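Local coordinates for transcriptional regulator, LacI family protein (Rhodococcus jostii, PDB 3K9C) that probably binds cis-regulatory DNA and controls transcription as a LacI-family regulator with a periplasmic-binding-protein-like domain, at residues D43-A48 with E65-A70; L116-L121 with A145-A150; T178-P183 with L201-R206. One frame throughout, in Å; residues are numbered along the deposited sequence.

Contact 1 of 3, residues D43-A48 with E65-A70; sequences DVMLSA and ERCEAA
Glu65 OE2 is held in a salt bridge by Arg66 of the second subunit, while the aliphatic part of the same side chain lies against Met45, modelled as selenomethionine. The contact belongs to a beta-alpha-beta crossover: strand 42-49 leads through helix 55-63 to strand 67-73, and strand 13-20 lies between the two, parallel to both, in the mixed sheet. The evidence is in the backbone, since Met45 bonds to Leu15 and Val17 of that middle strand and no hydrogen bond joins 43-48 to 65-70. The nearest CA pair, Met45 and Cys67, is 7.8 Å apart, so the gap is bridged by side chains. Met45 carries its CG away from the backbone N (chi1 -155°); the bend at chi2 brings SE over to Glu65, and that at chi3 sets the direction of CE. The two side chains cross at about a right angle. Met45 SE comes to 3.5 Å from Glu65 CB; its 3.1 Å approach to Glu65 CG is shorter than a normal van der Waals contact and is doubtful. Leu62 of helix 55-63 touches both Met45 and Cys67, so the crossover helix packs against this pair. Before the corner at Glu68, the chain makes an inverse gamma turn centred on Arg66, with a weak bond from Cys67 N to Glu65 O of 3.1 Å. Just before that corner, Cys67 SG meets Met45 SE at 4.3 Å.

Contact 2 of 3, residues L116-L121 with A145-A150; sequences LAVDHL and AGFLAA
The Phe147 ring receives a methyl of Val118 obliquely, neither squarely over a face nor in line with an edge. Val118 CG2 lies 3.6 Å from Phe147 CD1 and 3.8 Å from Phe147 CE1, so it touches one side of the ring. The ring also meets that of His131, with planes inclined by about 30°, and touches Val162. Phe147 has its CG swung away from the backbone N (chi1 175°), which carries the ring from a CB that does not aim at 116-121 to within reach of Val118; the two side chains cross at about a right angle. Helices 110-123 and 140-153 here pack side by side on one face of the four-stranded parallel sheet of a Rossmann-like subdomain, as in the periplasmic-binding-protein-like fold. The sheet contacts bear this out: Ala117 and Leu121 rest on strands 188-191 and 216-218, whereas Phe147 and Leu148 reach strand 160-164. Val118 divides its branches between two partners. Val118 CG1 is anti to the backbone N (chi1 169°) and lies 3.8 Å from Ala150 CB, while Val118 CG2, beside the N, meets the Phe147 ring. The small alanine lets the backbones draw close, Val118 CA and Ala150 CA being 6.5 Å apart. No hydrogen bond crosses between the segments; the buried contact is apolar, and nearby Asp119 packs on His154. Val118 CB itself stands 3.8 Å from Ala150 CB.

Contact 3 of 3, residues T178-P183 with L201-R206; sequences TLLEMP and LDLLVR
Leu180 CD1 makes the contacts within 4.5 Å between 178-183 and 201-206, touching Leu204 CD2 at 4.1 Å and Leu203 CD2 at 4.2 Å. These are ordinary methyl contacts, and the backbones stay well apart: Leu180 CA and Leu204 CA, the nearest pair, are separated by 9.2 Å. Leu203 gets there with its CG anti to the backbone N (chi1 177°), whereas Leu204 holds its CG beside the N and sends CD2 across. Inward the packing is fuller, for Leu204 is buried against Met176 and Val211, and Leu179 lies on strands 129-133 and 160-164. Outward it thins: Thr178 and Glu181 are exposed, and a weak bond runs from Glu181 N to Thr178 O. On another side of the second helix, Asp202 O is gripped twice. Arg206 NH1 donates at 3.0 Å with an N-H...O angle of 159°, and Arg206 N binds from the opposite face of the carbonyl plane; Arg206 also packs on His230 of the second subunit. Consecutive helices 169-181 and 194-206, joined through parallel strand 188-191, are a typical pairing of the Rossmann-like alpha/beta fold.

In the fold
Contact 1 belongs to the sheet that contains the N-terminal strands, while contacts 2 and 3 share the four-stranded parallel sheet; the centres of contacts 1 and 3 are 43 Å apart, on opposite sides of the chain's centre. Contacts 2 and 3 use different helices. Alternate residues of strands 129-133 and 160-164 face contact 2 and contact 3, placing the helix pairs on opposite faces of that sheet. Only contact 2 has all its touching residues buried, and its segments meet no other chain. Contacts 1 and 3 are partly buried and reach the second subunit, contact 1 through salt bridges, a hydrogen bond and packing, contact 3 through packing.

Contact 1 of 3, residues D43-A48 with E65-A70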
loop_
_atom_site.group_PDB
_atom_site.type_symbol
_atom_site.label_atom_id
_atom_site.label_comp_id
_atom_site.label_asym_id
_atom_site.label_seq_id
_atom_site.Cartn_x
_atom_site.Cartn_y
_atom_site.Cartn_z
ATOM N N ASP B 43 -9.868 11.942 18.476
ATOM C CA ASP B 43 -9.980 10.682 17.775
ATOM C C ASP B 43 -9.999 11.030 16.294
ATOM O O ASP B 43 -10.223 12.177 15.912
ATOM C CB ASP B 43 -11.257 9.938 18.159
ATOM C CG ASP B 43 -11.129 9.205 19.478
ATOM O OD1 ASP B 43 -10.112 8.510 19.680
ATOM O OD2 ASP B 43 -12.046 9.316 20.315
ATOM N N VAL B 44 -9.762 10.039 15.454
ATOM C CA VAL B 44 -9.748 10.294 14.034
ATOM C C VAL B 44 -10.731 9.409 13.317
ATOM O O VAL B 44 -10.847 8.218 13.610
ATOM C CB VAL B 44 -8.341 10.068 13.438
ATOM C CG1 VAL B 44 -8.412 10.072 11.915
ATOM C CG2 VAL B 44 -7.395 11.165 13.913
HETATM N N MSE B 45 -11.453 10.009 12.381
HETATM C CA MSE B 45 -12.397 9.262 11.576
HETATM C C MSE B 45 -11.876 9.319 10.141
HETATM O O MSE B 45 -11.785 10.389 9.553
HETATM C CB MSE B 45 -13.787 9.887 11.654
HETATM C CG MSE B 45 -14.887 8.893 11.383
HETATM SE SE MSE B 45 -16.355 9.731 10.452
HETATM C CE MSE B 45 -16.244 8.746 8.779
ATOM N N LEU B 46 -11.504 8.167 9.604
ATOM C CA LEU B 46 -11.005 8.084 8.241
ATOM C C LEU B 46 -12.172 7.880 7.296
ATOM O O LEU B 46 -13.178 7.278 7.663
ATOM C CB LEU B 46 -10.087 6.879 8.077
ATOM C CG LEU B 46 -8.895 6.695 9.001
ATOM C CD1 LEU B 46 -8.331 5.291 8.805
ATOM C CD2 LEU B 46 -7.871 7.760 8.705
ATOM N N SER B 47 -12.025 8.393 6.082
ATOM C CA SER B 47 -13.007 8.222 5.022
ATOM C C SER B 47 -12.085 8.029 3.835
ATOM O O SER B 47 -11.335 8.942 3.469
ATOM C CB SER B 47 -13.862 9.467 4.830
ATOM O OG SER B 47 -14.849 9.225 3.839
ATOM N N ALA B 48 -12.130 6.844 3.236
ATOM C CA ALA B 48 -11.229 6.536 2.139
ATOM C C ALA B 48 -11.699 6.840 0.727
ATOM O O ALA B 48 -12.882 6.728 0.403
ATOM C CB ALA B 48 -10.813 5.071 2.226
ATOM N N GLU B 65 -20.991 12.796 10.022
ATOM C CA GLU B 65 -20.390 12.537 11.318
ATOM C C GLU B 65 -20.101 13.833 12.070
ATOM O O GLU B 65 -20.213 14.927 11.511
ATOM C CB GLU B 65 -19.112 11.732 11.129
ATOM C CG GLU B 65 -19.330 10.417 10.398
ATOM C CD GLU B 65 -20.012 9.366 11.253
ATOM O OE1 GLU B 65 -19.723 9.299 12.468
ATOM O OE2 GLU B 65 -20.826 8.594 10.700
ATOM N N ARG B 66 -19.721 13.709 13.337
ATOM C CA ARG B 66 -19.444 14.886 14.151
ATOM C C ARG B 66 -17.989 15.350 14.100
ATOM O O ARG B 66 -17.350 15.545 15.135
ATOM C CB ARG B 66 -19.864 14.620 15.598
ATOM C CG ARG B 66 -21.327 14.205 15.733
ATOM C CD ARG B 66 -22.264 15.235 15.101
ATOM N NE ARG B 66 -23.666 14.819 15.149
ATOM C CZ ARG B 66 -24.355 14.616 16.270
ATOM N NH1 ARG B 66 -23.777 14.790 17.454
ATOM N NH2 ARG B 66 -25.626 14.238 16.208
ATOM N N CYS B 67 -17.475 15.533 12.888
ATOM C CA CYS B 67 -16.103 15.991 12.693
ATOM C C CYS B 67 -16.022 17.495 12.934
ATOM O O CYS B 67 -16.792 18.264 12.350
ATOM C CB CYS B 67 -15.634 15.687 11.266
ATOM S SG CYS B 67 -15.703 13.943 10.804
ATOM N N GLU B 68 -15.087 17.909 13.786
ATOM C CA GLU B 68 -14.895 19.324 14.102
ATOM C C GLU B 68 -13.975 19.984 13.089
ATOM O O GLU B 68 -13.716 21.188 13.146
ATOM C CB GLU B 68 -14.303 19.476 15.501
ATOM C CG GLU B 68 -15.281 19.169 16.614
ATOM C CD GLU B 68 -14.626 19.209 17.975
ATOM O OE1 GLU B 68 -13.893 20.185 18.251
ATOM O OE2 GLU B 68 -14.849 18.267 18.766
ATOM N N ALA B 69 -13.477 19.179 12.162
ATOM C CA ALA B 69 -12.593 19.665 11.124
ATOM C C ALA B 69 -12.407 18.555 10.109
ATOM O O ALA B 69 -12.609 17.379 10.415
ATOM C CB ALA B 69 -11.248 20.070 11.721
ATOM N N ALA B 70 -12.036 18.936 8.896
ATOM C CA ALA B 70 -11.803 17.979 7.831
ATOM C C ALA B 70 -10.414 18.213 7.267
ATOM O O ALA B 70 -10.111 19.304 6.788
ATOM C CB ALA B 70 -12.853 18.137 6.728
#

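Contact 2 of 3, residues L116-L121 with A145-A150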
loop_
_atom_site.group_PDB
_atom_site.type_symbol
_atom_site.label_atom_id
_atom_site.label_comp_id
_atom_site.label_asym_id
_atom_site.label_seq_id
_atom_site.Cartn_x
_atom_site.Cartn_y
_atom_site.Cartn_z
ATOM N N LEU B 116 16.936 19.817 -4.256
ATOM C CA LEU B 116 17.889 19.013 -3.476
ATOM C C LEU B 116 18.291 17.780 -4.283
ATOM O O LEU B 116 19.464 17.408 -4.332
ATOM C CB LEU B 116 17.265 18.555 -2.148
ATOM C CG LEU B 116 16.976 19.620 -1.087
ATOM C CD1 LEU B 116 16.214 18.990 0.071
ATOM C CD2 LEU B 116 18.290 20.245 -0.606
ATOM N N ALA B 117 17.299 17.139 -4.898
ATOM C CA ALA B 117 17.535 15.956 -5.722
ATOM C C ALA B 117 18.499 16.314 -6.852
ATOM O O ALA B 117 19.478 15.613 -7.081
ATOM C CB ALA B 117 16.200 15.436 -6.299
ATOM N N VAL B 118 18.220 17.408 -7.560
ATOM C CA VAL B 118 19.084 17.845 -8.659
ATOM C C VAL B 118 20.479 18.233 -8.176
ATOM O O VAL B 118 21.471 17.823 -8.768
ATOM C CB VAL B 118 18.480 19.043 -9.439
ATOM C CG1 VAL B 118 19.535 19.633 -10.392
ATOM C CG2 VAL B 118 17.266 18.581 -10.250
ATOM N N ASP B 119 20.560 19.015 -7.101
ATOM C CA ASP B 119 21.868 19.410 -6.575
ATOM C C ASP B 119 22.694 18.166 -6.247
ATOM O O ASP B 119 23.879 18.089 -6.573
ATOM C CB ASP B 119 21.717 20.271 -5.320
ATOM C CG ASP B 119 21.107 21.629 -5.611
ATOM O OD1 ASP B 119 21.093 22.045 -6.787
ATOM O OD2 ASP B 119 20.648 22.291 -4.656
ATOM N N HIS B 120 22.054 17.190 -5.608
ATOM C CA HIS B 120 22.723 15.946 -5.247
ATOM C C HIS B 120 23.291 15.247 -6.479
ATOM O O HIS B 120 24.437 14.794 -6.470
ATOM C CB HIS B 120 21.737 15.017 -4.520
ATOM C CG HIS B 120 22.247 13.624 -4.322
ATOM N ND1 HIS B 120 23.366 13.341 -3.571
ATOM C CD2 HIS B 120 21.792 12.438 -4.783
ATOM C CE1 HIS B 120 23.578 12.038 -3.578
ATOM N NE2 HIS B 120 22.638 11.466 -4.308
ATOM N N LEU B 121 22.487 15.157 -7.537
ATOM C CA LEU B 121 22.915 14.496 -8.770
ATOM C C LEU B 121 23.997 15.252 -9.546
ATOM O O LEU B 121 24.930 14.645 -10.065
ATOM C CB LEU B 121 21.711 14.237 -9.680
ATOM C CG LEU B 121 20.729 13.182 -9.158
ATOM C CD1 LEU B 121 19.449 13.224 -9.988
ATOM C CD2 LEU B 121 21.383 11.795 -9.194
ATOM N N ALA B 145 8.423 22.358 -12.399
ATOM C CA ALA B 145 9.022 23.686 -12.523
ATOM C C ALA B 145 10.310 23.739 -11.705
ATOM O O ALA B 145 11.324 24.266 -12.148
ATOM C CB ALA B 145 8.052 24.744 -12.037
ATOM N N GLY B 146 10.264 23.186 -10.501
ATOM C CA GLY B 146 11.456 23.179 -9.684
ATOM C C GLY B 146 12.585 22.429 -10.362
ATOM O O GLY B 146 13.739 22.850 -10.287
ATOM N N PHE B 147 12.264 21.315 -11.021
ATOM C CA PHE B 147 13.284 20.514 -11.708
ATOM C C PHE B 147 13.955 21.287 -12.846
ATOM O O PHE B 147 15.180 21.284 -12.981
ATOM C CB PHE B 147 12.675 19.228 -12.294
ATOM C CG PHE B 147 13.641 18.423 -13.113
ATOM C CD1 PHE B 147 14.647 17.683 -12.499
ATOM C CD2 PHE B 147 13.590 18.456 -14.504
ATOM C CE1 PHE B 147 15.597 16.990 -13.261
ATOM C CE2 PHE B 147 14.534 17.769 -15.273
ATOM C CZ PHE B 147 15.539 17.038 -14.652
ATOM N N LEU B 148 13.139 21.917 -13.682
ATOM C CA LEU B 148 13.650 22.685 -14.808
ATOM C C LEU B 148 14.465 23.888 -14.323
ATOM O O LEU B 148 15.495 24.225 -14.901
ATOM C CB LEU B 148 12.480 23.143 -15.689
ATOM C CG LEU B 148 11.769 22.004 -16.430
ATOM C CD1 LEU B 148 10.485 22.499 -17.091
ATOM C CD2 LEU B 148 12.717 21.429 -17.460
ATOM N N ALA B 149 14.004 24.526 -13.254
ATOM C CA ALA B 149 14.710 25.681 -12.711
ATOM C C ALA B 149 16.076 25.265 -12.196
ATOM O O ALA B 149 17.084 25.906 -12.494
ATOM C CB ALA B 149 13.902 26.313 -11.589
ATOM N N ALA B 150 16.111 24.188 -11.418
ATOM C CA ALA B 150 17.369 23.712 -10.867
ATOM C C ALA B 150 18.330 23.300 -11.977
ATOM O O ALA B 150 19.524 23.557 -11.887
ATOM C CB ALA B 150 17.123 22.541 -9.919
#

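Contact 3 of 3, residues T178-P183 with L201-R206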
loop_
_atom_site.group_PDB
_atom_site.type_symbol
_atom_site.label_atom_id
_atom_site.label_comp_id
_atom_site.label_asym_id
_atom_site.label_seq_id
_atom_site.Cartn_x
_atom_site.Cartn_y
_atom_site.Cartn_z
ATOM N N THR B 178 10.550 5.154 -22.199
ATOM C CA THR B 178 10.610 6.283 -23.123
ATOM C C THR B 178 12.008 6.900 -23.088
ATOM O O THR B 178 12.625 7.121 -24.130
ATOM C CB THR B 178 9.601 7.384 -22.733
ATOM O OG1 THR B 178 8.277 6.835 -22.679
ATOM C CG2 THR B 178 9.644 8.515 -23.732
ATOM N N LEU B 179 12.504 7.168 -21.879
ATOM C CA LEU B 179 13.819 7.773 -21.696
ATOM C C LEU B 179 14.947 6.934 -22.273
ATOM O O LEU B 179 15.908 7.471 -22.811
ATOM C CB LEU B 179 14.080 8.045 -20.205
ATOM C CG LEU B 179 13.116 9.068 -19.584
ATOM C CD1 LEU B 179 13.308 9.157 -18.061
ATOM C CD2 LEU B 179 13.345 10.422 -20.251
ATOM N N LEU B 180 14.837 5.614 -22.160
ATOM C CA LEU B 180 15.875 4.731 -22.684
ATOM C C LEU B 180 15.918 4.712 -24.212
ATOM O O LEU B 180 16.961 4.454 -24.808
ATOM C CB LEU B 180 15.687 3.311 -22.143
ATOM C CG LEU B 180 16.090 3.139 -20.675
ATOM C CD1 LEU B 180 15.720 1.746 -20.185
ATOM C CD2 LEU B 180 17.592 3.379 -20.539
ATOM N N GLU B 181 14.781 4.999 -24.833
ATOM C CA GLU B 181 14.673 5.014 -26.289
ATOM C C GLU B 181 15.301 6.271 -26.896
ATOM O O GLU B 181 15.569 6.322 -28.095
ATOM C CB GLU B 181 13.199 4.953 -26.695
ATOM C CG GLU B 181 12.446 3.768 -26.138
ATOM C CD GLU B 181 12.601 2.531 -26.992
ATOM O OE1 GLU B 181 12.159 2.573 -28.162
ATOM O OE2 GLU B 181 13.160 1.524 -26.500
HETATM N N MSE B 182 15.533 7.282 -26.063
HETATM C CA MSE B 182 16.099 8.547 -26.527
HETATM C C MSE B 182 17.470 8.492 -27.186
HETATM O O MSE B 182 18.268 7.589 -26.929
HETATM C CB MSE B 182 16.177 9.541 -25.380
HETATM C CG MSE B 182 14.839 9.978 -24.851
HETATM SE SE MSE B 182 15.108 11.506 -23.744
HETATM C CE MSE B 182 14.494 12.860 -24.987
ATOM N N PRO B 183 17.763 9.486 -28.045
ATOM C CA PRO B 183 19.041 9.575 -28.752
ATOM C C PRO B 183 20.160 9.587 -27.717
ATOM O O PRO B 183 21.181 8.922 -27.879
ATOM C CB PRO B 183 18.930 10.905 -29.495
ATOM C CG PRO B 183 17.460 11.011 -29.767
ATOM C CD PRO B 183 16.868 10.585 -28.451
ATOM N N LEU B 201 13.054 1.493 -11.302
ATOM C CA LEU B 201 14.049 0.505 -10.890
ATOM C C LEU B 201 13.705 -0.878 -11.433
ATOM O O LEU B 201 14.598 -1.622 -11.835
ATOM C CB LEU B 201 14.130 0.430 -9.363
ATOM C CG LEU B 201 14.672 1.656 -8.633
ATOM C CD1 LEU B 201 14.452 1.495 -7.133
ATOM C CD2 LEU B 201 16.148 1.831 -8.950
ATOM N N ASP B 202 12.414 -1.221 -11.419
ATOM C CA ASP B 202 11.957 -2.519 -11.918
ATOM C C ASP B 202 12.311 -2.692 -13.386
ATOM O O ASP B 202 12.745 -3.767 -13.809
ATOM C CB ASP B 202 10.442 -2.675 -11.795
ATOM C CG ASP B 202 9.951 -2.608 -10.373
ATOM O OD1 ASP B 202 10.690 -3.023 -9.453
ATOM O OD2 ASP B 202 8.799 -2.151 -10.184
ATOM N N LEU B 203 12.099 -1.638 -14.164
ATOM C CA LEU B 203 12.395 -1.680 -15.587
ATOM C C LEU B 203 13.892 -1.741 -15.833
ATOM O O LEU B 203 14.365 -2.552 -16.628
ATOM C CB LEU B 203 11.833 -0.444 -16.296
ATOM C CG LEU B 203 12.189 -0.436 -17.786
ATOM C CD1 LEU B 203 11.316 -1.460 -18.481
ATOM C CD2 LEU B 203 11.984 0.935 -18.398
ATOM N N LEU B 204 14.633 -0.869 -15.156
ATOM C CA LEU B 204 16.083 -0.809 -15.318
ATOM C C LEU B 204 16.783 -2.126 -15.006
ATOM O O LEU B 204 17.674 -2.543 -15.740
ATOM C CB LEU B 204 16.670 0.300 -14.436
ATOM C CG LEU B 204 16.400 1.739 -14.881
ATOM C CD1 LEU B 204 17.033 2.712 -13.897
ATOM C CD2 LEU B 204 16.978 1.949 -16.273
ATOM N N VAL B 205 16.389 -2.779 -13.919
ATOM C CA VAL B 205 17.020 -4.038 -13.552
ATOM C C VAL B 205 16.632 -5.139 -14.536
ATOM O O VAL B 205 17.443 -5.999 -14.854
ATOM C CB VAL B 205 16.651 -4.458 -12.104
ATOM C CG1 VAL B 205 15.186 -4.788 -12.003
ATOM C CG2 VAL B 205 17.496 -5.647 -11.679
ATOM N N ARG B 206 15.398 -5.100 -15.031
ATOM C CA ARG B 206 14.923 -6.101 -15.984
ATOM C C ARG B 206 15.504 -5.848 -17.365
ATOM O O ARG B 206 15.446 -6.708 -18.246
ATOM C CB ARG B 206 13.395 -6.086 -16.066
ATOM C CG ARG B 206 12.701 -6.658 -14.845
ATOM C CD ARG B 206 11.194 -6.482 -14.945
ATOM N NE ARG B 206 10.486 -7.171 -13.871
ATOM C CZ ARG B 206 10.609 -6.889 -12.577
ATOM N NH1 ARG B 206 11.420 -5.917 -12.172
ATOM N NH2 ARG B 206 9.916 -7.584 -11.683
#